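Local coordinates for geranyltranstransferase (Roseobacter denitrificans, PDB 4LLS), which condenses isopentenyl diphosphate with allylic diphosphates, probably extending farnesyl to geranylgeranyl diphosphate, as a mostly helical, metal-dependent prenyltransferase, at residues R64-V70 with S87-E92; I205-Q210 with L223-A227. All coordinates share one frame; numbering follows the deposited sequence.

Interaction 1 of 2, residues R64-V70 with S87-E92; sequences RLRGFLV and SATAIE. With IPE (3-methylbut-3-enyl trihydrogen diphosphate), chain C.
The E92 carboxylate grips the start of helix 65-76 with both oxygens. OE2 takes the backbone N-H of G67 at 2.9 Å through its anti lone pair, in a nearly straight bond (166°). OE1 meets R64 NH1 at 3.3 Å in a salt bridge; it sits in the guanidinium plane, but that plane stands perpendicular to the carboxylate, which is met from above. R64, the N-cap residue, reaches there because its chain bends at chi2 (-58°), while its NH2 goes to the T59 carbonyl. These are neighbouring antiparallel helices of the polyprenyl synthetase bundle, and G67 lets them close to 4.0 Å between its CA and that of A88. An alanine in place of the glutamate would probably leave the R64 charge and the G67 N-H without their mate. Two waters carry the network toward the ligand: one accepts from R64 N and lies within bonding distance of both E92 OE1 and the diphosphate, the other joins R66 and E92 OE2. R66 stretches out to give NH2 to IPE O2A at 2.9 Å, edge-on and nearly straight. Further along the helix, V70 packs CG2 on I91 CG2 (3.9 Å) and CG1 on S87 CB.

Interaction 2 of 2, residues I205-Q210 with L223-A227; sequences IGWSAQ and LKRYA
Helices 190-215 and 221-244, consecutive in the chain, form an antiparallel pair of the prenyltransferase bundle, and small residues bring them together here. The short segments run at 143° to each other with their axes 8.4 Å apart. At the centre the methyl of A227 points at the opposing helix, where its CB lies 3.7 Å from G206 CA and 3.8 Å from A209 CB. The A209 methyl in turn approaches the edge of the Y226 ring, 4.2 Å from CD2; the phenol OH bonds the L299 carbonyl. Toward the turn between the helices, L223 lays its side chain against the A209 carbonyl, CD1 coming to 3.3 Å from A209 O. On the more exposed flank the Q210 amide crosses the aliphatic part of K224, whose CG, anti to the backbone N (chi1 -175°), lies with CB against it, Q210 CD being 3.8 Å from K224 CB. NE2 makes a weak bond back to G206 O, and OE1 a weak one to T220 OG1. No hydrogen bond joins the segments; the contact is mainly van der Waals packing of an alanine- and glycine-lined helical hairpin in the all-alpha isoprenoid synthase fold.

Overall arrangement
The two contacts lie side by side in one helical bundle, their centres 12 Å apart, and S208 is the main link. Its OG packs 3.3 Å from R66 CB and 3.4 Å from I91 CG1, so helix 190-215 lies against both helices of interaction 1; L69 also touches Y226 of interaction 2. Only interaction 1 reaches the ligand directly, through R66, which shares the isopentenyl diphosphate with K63, H95 and R114. From interaction 2, the I205 side chain stays about 6 Å from that ligand. The geranyl thiolodiphosphate lies about 6 Å from the R66 side chain and about 9 Å from that of I205, while a bound calcium is about 10 Å from the R66 side chain.

Interaction 1 of 2, residues R64-V70 with S87-E92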
ATOM      1  N   ARG A  64      -8.029  18.538  -0.402  1.00 12.31           N
ATOM      2  CA  ARG A  64      -8.971  17.452  -0.698  1.00 12.04           C
ATOM      3  C   ARG A  64      -9.490  17.429  -2.117  1.00 12.09           C
ATOM      4  O   ARG A  64     -10.618  16.965  -2.378  1.00 11.87           O
ATOM      5  CB  ARG A  64     -10.131  17.398   0.299  1.00 11.98           C
ATOM      6  CG  ARG A  64      -9.732  17.520   1.727  1.00 14.22           C
ATOM      7  CD  ARG A  64      -8.752  16.472   2.160  1.00 15.40           C
ATOM      8  NE  ARG A  64      -8.699  16.400   3.622  1.00 16.79           N
ATOM      9  CZ  ARG A  64      -7.903  15.612   4.317  1.00 14.47           C
ATOM     10  NH1 ARG A  64      -7.119  14.715   3.704  1.00 14.58           N
ATOM     11  NH2 ARG A  64      -8.000  15.626   5.647  1.00 15.54           N
ATOM     12  N   LEU A  65      -8.705  17.867  -3.078  1.00 11.58           N
ATOM     13  CA  LEU A  65      -9.157  17.826  -4.446  1.00 11.59           C
ATOM     14  C   LEU A  65      -9.611  16.410  -4.840  1.00 11.06           C
ATOM     15  O   LEU A  65     -10.644  16.231  -5.499  1.00 11.81           O
ATOM     16  CB  LEU A  65      -8.060  18.289  -5.402  1.00 13.08           C
ATOM     17  CG  LEU A  65      -8.279  18.116  -6.901  1.00 15.77           C
ATOM     18  CD1 LEU A  65      -9.435  18.969  -7.399  1.00 17.49           C
ATOM     19  CD2 LEU A  65      -7.014  18.425  -7.698  1.00 18.70           C
ATOM     20  N   ARG A  66      -8.805  15.403  -4.529  1.00 10.83           N
ATOM     21  CA  ARG A  66      -9.074  14.065  -5.015  1.00 10.07           C
ATOM     22  C   ARG A  66     -10.308  13.490  -4.298  1.00 10.55           C
ATOM     23  O   ARG A  66     -11.214  12.971  -4.933  1.00  9.61           O
ATOM     24  CB  ARG A  66      -7.848  13.170  -4.802  1.00 10.73           C
ATOM     25  CG  ARG A  66      -6.726  13.557  -5.737  1.00 10.26           C
ATOM     26  CD  ARG A  66      -5.367  13.042  -5.280  1.00 10.95           C
ATOM     27  NE  ARG A  66      -4.265  13.654  -6.034  1.00 10.99           N
ATOM     28  CZ  ARG A  66      -3.760  14.867  -5.800  1.00 12.00           C
ATOM     29  NH1 ARG A  66      -2.754  15.302  -6.560  1.00 12.89           N
ATOM     30  NH2 ARG A  66      -4.248  15.643  -4.856  1.00 12.41           N
ATOM     31  N   GLY A  67     -10.383  13.641  -2.989  1.00 11.37           N
ATOM     32  CA  GLY A  67     -11.605  13.242  -2.309  1.00 11.97           C
ATOM     33  C   GLY A  67     -12.857  13.985  -2.729  1.00 10.61           C
ATOM     34  O   GLY A  67     -13.950  13.401  -2.921  1.00 11.27           O
ATOM     35  N   PHE A  68     -12.676  15.263  -3.029  1.00 11.83           N
ATOM     36  CA  PHE A  68     -13.786  16.067  -3.557  1.00 11.57           C
ATOM     37  C   PHE A  68     -14.254  15.559  -4.901  1.00 11.34           C
ATOM     38  O   PHE A  68     -15.474  15.495  -5.179  1.00 12.72           O
ATOM     39  CB  PHE A  68     -13.371  17.550  -3.647  1.00 13.83           C
ATOM     40  CG  PHE A  68     -14.414  18.456  -4.195  1.00 14.89           C
ATOM     41  CD1 PHE A  68     -14.216  19.095  -5.410  1.00 19.09           C
ATOM     42  CD2 PHE A  68     -15.519  18.792  -3.429  1.00 16.23           C
ATOM     43  CE1 PHE A  68     -15.152  20.018  -5.879  1.00 20.79           C
ATOM     44  CE2 PHE A  68     -16.431  19.734  -3.878  1.00 21.11           C
ATOM     45  CZ  PHE A  68     -16.225  20.351  -5.082  1.00 20.10           C
ATOM     46  N   LEU A  69     -13.329  15.210  -5.787  1.00 10.93           N
ATOM     47  CA  LEU A  69     -13.709  14.634  -7.060  1.00 11.08           C
ATOM     48  C   LEU A  69     -14.560  13.384  -6.901  1.00 11.54           C
ATOM     49  O   LEU A  69     -15.505  13.149  -7.648  1.00 11.52           O
ATOM     50  CB  LEU A  69     -12.488  14.361  -7.945  1.00 11.14           C
ATOM     51  CG  LEU A  69     -11.842  15.613  -8.534  1.00 12.89           C
ATOM     52  CD1 LEU A  69     -10.495  15.293  -9.134  1.00 12.97           C
ATOM     53  CD2 LEU A  69     -12.735  16.253  -9.597  1.00 13.47           C
ATOM     54  N   VAL A  70     -14.180  12.538  -5.944  1.00 10.60           N
ATOM     55  CA  VAL A  70     -14.959  11.329  -5.694  1.00 11.00           C
ATOM     56  C   VAL A  70     -16.366  11.692  -5.255  1.00 11.21           C
ATOM     57  O   VAL A  70     -17.351  11.206  -5.814  1.00 11.83           O
ATOM     58  CB  VAL A  70     -14.305  10.423  -4.628  1.00 10.14           C
ATOM     59  CG1 VAL A  70     -15.216   9.281  -4.220  1.00 11.75           C
ATOM     60  CG2 VAL A  70     -12.977   9.892  -5.125  1.00 10.88           C
ATOM     61  N   SER A  87     -14.720   5.885  -0.460  1.00 11.37           N
ATOM     62  CA  SER A  87     -13.793   5.996  -1.580  1.00 10.83           C
ATOM     63  C   SER A  87     -13.075   7.346  -1.584  1.00 11.40           C
ATOM     64  O   SER A  87     -11.891   7.446  -1.961  1.00 10.94           O
ATOM     65  CB  SER A  87     -14.545   5.821  -2.881  1.00 12.34           C
ATOM     66  OG  SER A  87     -14.948   4.492  -3.049  1.00 13.97           O
ATOM     67  N   ALA A  88     -13.740   8.395  -1.148  1.00 11.31           N
ATOM     68  CA  ALA A  88     -13.096   9.699  -1.040  1.00 10.91           C
ATOM     69  C   ALA A  88     -11.961   9.685  -0.028  1.00  9.89           C
ATOM     70  O   ALA A  88     -10.890  10.275  -0.254  1.00 10.76           O
ATOM     71  CB  ALA A  88     -14.136  10.788  -0.671  1.00 10.50           C
ATOM     72  N   THR A  89     -12.223   9.125   1.150  1.00 10.26           N
ATOM     73  CA  THR A  89     -11.205   8.966   2.159  1.00 10.14           C
ATOM     74  C   THR A  89     -10.094   8.033   1.681  1.00 11.48           C
ATOM     75  O   THR A  89      -8.920   8.288   1.942  1.00 10.75           O
ATOM     76  CB  THR A  89     -11.837   8.542   3.491  1.00 12.44           C
ATOM     77  OG1 THR A  89     -12.913   9.476   3.787  1.00 12.87           O
ATOM     78  CG2 THR A  89     -10.877   8.558   4.604  1.00 11.55           C
ATOM     79  N   ALA A  90     -10.466   6.981   0.967  1.00 10.18           N
ATOM     80  CA  ALA A  90      -9.461   6.049   0.431  1.00 10.02           C
ATOM     81  C   ALA A  90      -8.453   6.764  -0.446  1.00 10.26           C
ATOM     82  O   ALA A  90      -7.248   6.557  -0.303  1.00 10.57           O
ATOM     83  CB  ALA A  90     -10.125   4.925  -0.335  1.00  9.81           C
ATOM     84  N   ILE A  91      -8.920   7.552  -1.401  1.00  9.88           N
ATOM     85  CA  ILE A  91      -7.957   8.186  -2.309  1.00  9.99           C
ATOM     86  C   ILE A  91      -7.121   9.215  -1.560  1.00  9.35           C
ATOM     87  O   ILE A  91      -5.936   9.396  -1.884  1.00 10.01           O
ATOM     88  CB  ILE A  91      -8.629   8.750  -3.565  1.00  9.81           C
ATOM     89  CG1 ILE A  91      -7.564   9.035  -4.612  1.00 10.74           C
ATOM     90  CG2 ILE A  91      -9.488   9.976  -3.276  1.00 10.69           C
ATOM     91  CD1 ILE A  91      -6.806   7.823  -5.133  1.00 10.31           C
ATOM     92  N   GLU A  92      -7.714   9.910  -0.588  1.00  9.04           N
ATOM     93  CA  GLU A  92      -6.928  10.794   0.267  1.00 10.24           C
ATOM     94  C   GLU A  92      -5.850  10.075   1.108  1.00  9.65           C
ATOM     95  O   GLU A  92      -4.745  10.593   1.312  1.00 10.76           O
ATOM     96  CB  GLU A  92      -7.817  11.637   1.140  1.00 10.73           C
ATOM     97  CG  GLU A  92      -8.585  12.648   0.331  1.00 10.92           C
ATOM     98  CD  GLU A  92      -7.758  13.802  -0.225  1.00 12.07           C
ATOM     99  OE1 GLU A  92      -6.796  14.237   0.475  1.00 13.53           O
ATOM    100  OE2 GLU A  92      -8.107  14.319  -1.316  1.00 12.77           O
TER
HETATM  101  C1  IPE C 301       0.620  17.738  -4.037  1.00 17.45           C
HETATM  102  O1  IPE C 301      -0.791  17.557  -4.270  1.00 12.82           O
HETATM  103  C2  IPE C 301       1.375  16.619  -4.745  1.00 17.97           C
HETATM  104  C3  IPE C 301       1.112  16.638  -6.230  1.00 19.84           C
HETATM  105  C4  IPE C 301       0.599  15.584  -6.862  1.00 20.26           C
HETATM  106  C5  IPE C 301       1.576  17.804  -7.047  1.00 20.36           C
HETATM  107  PA  IPE C 301      -1.826  18.644  -3.733  1.00 12.63           P
HETATM  108  O1A IPE C 301      -1.408  20.042  -4.210  1.00 13.55           O
HETATM  109  O2A IPE C 301      -3.153  18.184  -4.135  1.00 12.59           O
HETATM  110  O3A IPE C 301      -1.693  18.565  -2.154  1.00 12.38           O
HETATM  111  PB  IPE C 301      -2.682  18.673  -0.874  1.00 12.01           P
HETATM  112  O1B IPE C 301      -1.812  19.203   0.255  1.00 12.75           O
HETATM  113  O2B IPE C 301      -3.793  19.620  -1.230  1.00 13.16           O
HETATM  114  O3B IPE C 301      -3.187  17.260  -0.707  1.00 12.79           O
HETATM  115  O   HOH W   1      -5.753  16.848   0.053  1.00 13.90           O
HETATM  116  O   HOH W   2      -6.337  15.589  -2.928  1.00 11.11           O

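Interaction 2 of 2, residues I205-Q210 with L223-A227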
ATOM      1  N   ILE A 205      -5.703  11.298 -10.017  1.00 10.82           N
ATOM      2  CA  ILE A 205      -6.792  12.270 -10.326  1.00 11.92           C
ATOM      3  C   ILE A 205      -7.793  11.580 -11.249  1.00 12.32           C
ATOM      4  O   ILE A 205      -9.020  11.731 -11.090  1.00 12.04           O
ATOM      5  CB  ILE A 205      -6.199  13.577 -10.926  1.00 13.18           C
ATOM      6  CG1 ILE A 205      -5.547  14.366  -9.826  1.00 14.58           C
ATOM      7  CG2 ILE A 205      -7.301  14.385 -11.596  1.00 13.39           C
ATOM      8  CD1 ILE A 205      -4.720  15.545 -10.277  1.00 14.96           C
ATOM      9  N   GLY A 206      -7.312  10.770 -12.157  1.00 11.07           N
ATOM     10  CA  GLY A 206      -8.180   9.953 -13.012  1.00 12.12           C
ATOM     11  C   GLY A 206      -9.031   8.970 -12.239  1.00 11.49           C
ATOM     12  O   GLY A 206     -10.230   8.811 -12.509  1.00 12.51           O
ATOM     13  N   TRP A 207      -8.453   8.301 -11.256  1.00 11.73           N
ATOM     14  CA  TRP A 207      -9.209   7.378 -10.417  1.00 11.54           C
ATOM     15  C   TRP A 207     -10.290   8.140  -9.676  1.00 10.99           C
ATOM     16  O   TRP A 207     -11.428   7.699  -9.599  1.00 11.76           O
ATOM     17  CB  TRP A 207      -8.284   6.653  -9.446  1.00 11.43           C
ATOM     18  CG  TRP A 207      -8.952   5.521  -8.698  1.00 10.13           C
ATOM     19  CD1 TRP A 207      -9.076   4.222  -9.135  1.00 11.09           C
ATOM     20  CD2 TRP A 207      -9.746   5.605  -7.499  1.00  9.78           C
ATOM     21  NE1 TRP A 207      -9.786   3.485  -8.231  1.00 11.17           N
ATOM     22  CE2 TRP A 207     -10.259   4.302  -7.255  1.00 10.08           C
ATOM     23  CE3 TRP A 207     -10.114   6.634  -6.643  1.00 10.20           C
ATOM     24  CZ2 TRP A 207     -11.007   4.007  -6.124  1.00 10.05           C
ATOM     25  CZ3 TRP A 207     -10.878   6.350  -5.533  1.00 10.40           C
ATOM     26  CH2 TRP A 207     -11.321   5.043  -5.278  1.00 11.06           C
ATOM     27  N   SER A 208      -9.948   9.300  -9.142  1.00 11.24           N
ATOM     28  CA  SER A 208     -10.887  10.085  -8.362  1.00 11.36           C
ATOM     29  C   SER A 208     -12.087  10.528  -9.187  1.00 11.71           C
ATOM     30  O   SER A 208     -13.240  10.443  -8.727  1.00 12.34           O
ATOM     31  CB  SER A 208     -10.195  11.315  -7.809  1.00 11.75           C
ATOM     32  OG  SER A 208      -9.097  10.992  -6.984  1.00 13.26           O
ATOM     33  N   ALA A 209     -11.830  11.006 -10.397  1.00 10.57           N
ATOM     34  CA  ALA A 209     -12.932  11.496 -11.236  1.00 12.83           C
ATOM     35  C   ALA A 209     -13.778  10.362 -11.777  1.00 12.86           C
ATOM     36  O   ALA A 209     -15.003  10.530 -11.933  1.00 16.31           O
ATOM     37  CB  ALA A 209     -12.428  12.357 -12.342  1.00 12.96           C
ATOM     38  N   GLN A 210     -13.188   9.208 -12.014  1.00 11.48           N
ATOM     39  CA  GLN A 210     -13.951   8.092 -12.535  1.00 12.85           C
ATOM     40  C   GLN A 210     -14.742   7.425 -11.435  1.00 13.42           C
ATOM     41  O   GLN A 210     -15.625   6.626 -11.743  1.00 12.19           O
ATOM     42  CB  GLN A 210     -13.053   7.072 -13.225  1.00 12.24           C
ATOM     43  CG  GLN A 210     -12.491   7.599 -14.522  1.00 14.76           C
ATOM     44  CD  GLN A 210     -11.658   6.575 -15.255  1.00 19.75           C
ATOM     45  OE1 GLN A 210     -12.177   5.653 -15.892  1.00 22.31           O
ATOM     46  NE2 GLN A 210     -10.372   6.645 -15.051  1.00 18.84           N
ATOM     47  N   LEU A 223     -15.749  11.152 -17.890  1.00 14.72           N
ATOM     48  CA  LEU A 223     -15.011  11.569 -16.705  1.00 12.89           C
ATOM     49  C   LEU A 223     -13.525  11.247 -16.814  1.00 14.73           C
ATOM     50  O   LEU A 223     -12.690  11.979 -16.271  1.00 14.34           O
ATOM     51  CB  LEU A 223     -15.584  11.001 -15.438  1.00 14.13           C
ATOM     52  CG  LEU A 223     -16.939  11.632 -15.044  1.00 14.62           C
ATOM     53  CD1 LEU A 223     -17.628  10.802 -13.984  1.00 14.86           C
ATOM     54  CD2 LEU A 223     -16.702  13.030 -14.565  1.00 15.47           C
ATOM     55  N   LYS A 224     -13.196  10.192 -17.541  1.00 15.29           N
ATOM     56  CA  LYS A 224     -11.794   9.903 -17.817  1.00 16.33           C
ATOM     57  C   LYS A 224     -11.164  11.036 -18.655  1.00 15.58           C
ATOM     58  O   LYS A 224     -10.057  11.484 -18.363  1.00 16.34           O
ATOM     59  CB  LYS A 224     -11.653   8.541 -18.478  1.00 19.28           C
ATOM     60  CG  LYS A 224     -10.205   8.123 -18.676  1.00 21.73           C
ATOM     61  CD  LYS A 224     -10.118   6.738 -19.317  1.00 30.08           C
ATOM     62  CE  LYS A 224      -8.671   6.272 -19.414  1.00 38.51           C
ATOM     63  NZ  LYS A 224      -8.592   4.795 -19.577  1.00 46.15           N
ATOM     64  N   ARG A 225     -11.858  11.481 -19.698  0.50 15.88           N
ATOM     65  CA  ARG A 225     -11.361  12.589 -20.525  0.50 16.33           C
ATOM     66  C   ARG A 225     -11.239  13.873 -19.723  0.50 14.32           C
ATOM     67  O   ARG A 225     -10.242  14.595 -19.819  0.50 16.06           O
ATOM     68  CB  ARG A 225     -12.243  12.841 -21.734  0.50 18.17           C
ATOM     69  CG  ARG A 225     -11.829  12.083 -22.976  0.50 24.01           C
ATOM     70  CD  ARG A 225     -12.623  12.562 -24.178  0.50 23.92           C
ATOM     71  NE  ARG A 225     -14.048  12.307 -24.023  0.50 27.84           N
ATOM     72  CZ  ARG A 225     -14.605  11.110 -24.167  0.50 29.21           C
ATOM     73  NH1 ARG A 225     -13.852  10.067 -24.509  0.50 32.20           N
ATOM     74  NH2 ARG A 225     -15.907  10.956 -23.981  0.50 32.09           N
ATOM     75  N   TYR A 226     -12.277  14.170 -18.951  1.00 13.76           N
ATOM     76  CA  TYR A 226     -12.231  15.299 -18.024  1.00 13.36           C
ATOM     77  C   TYR A 226     -10.970  15.266 -17.182  1.00 13.65           C
ATOM     78  O   TYR A 226     -10.261  16.257 -17.031  1.00 14.74           O
ATOM     79  CB  TYR A 226     -13.485  15.314 -17.149  1.00 12.92           C
ATOM     80  CG  TYR A 226     -13.466  16.234 -15.957  1.00 12.21           C
ATOM     81  CD1 TYR A 226     -13.669  17.594 -16.100  1.00 12.38           C
ATOM     82  CD2 TYR A 226     -13.266  15.717 -14.674  1.00 12.79           C
ATOM     83  CE1 TYR A 226     -13.745  18.428 -15.010  1.00 11.97           C
ATOM     84  CE2 TYR A 226     -13.303  16.547 -13.569  1.00 13.42           C
ATOM     85  CZ  TYR A 226     -13.528  17.914 -13.747  1.00 13.31           C
ATOM     86  OH  TYR A 226     -13.602  18.716 -12.613  1.00 13.21           O
ATOM     87  N   ALA A 227     -10.714  14.119 -16.583  1.00 12.37           N
ATOM     88  CA  ALA A 227      -9.633  13.987 -15.668  1.00 12.37           C
ATOM     89  C   ALA A 227      -8.273  14.077 -16.345  1.00 15.71           C
ATOM     90  O   ALA A 227      -7.318  14.540 -15.722  1.00 15.34           O
ATOM     91  CB  ALA A 227      -9.725  12.679 -14.922  1.00 13.36           C
TER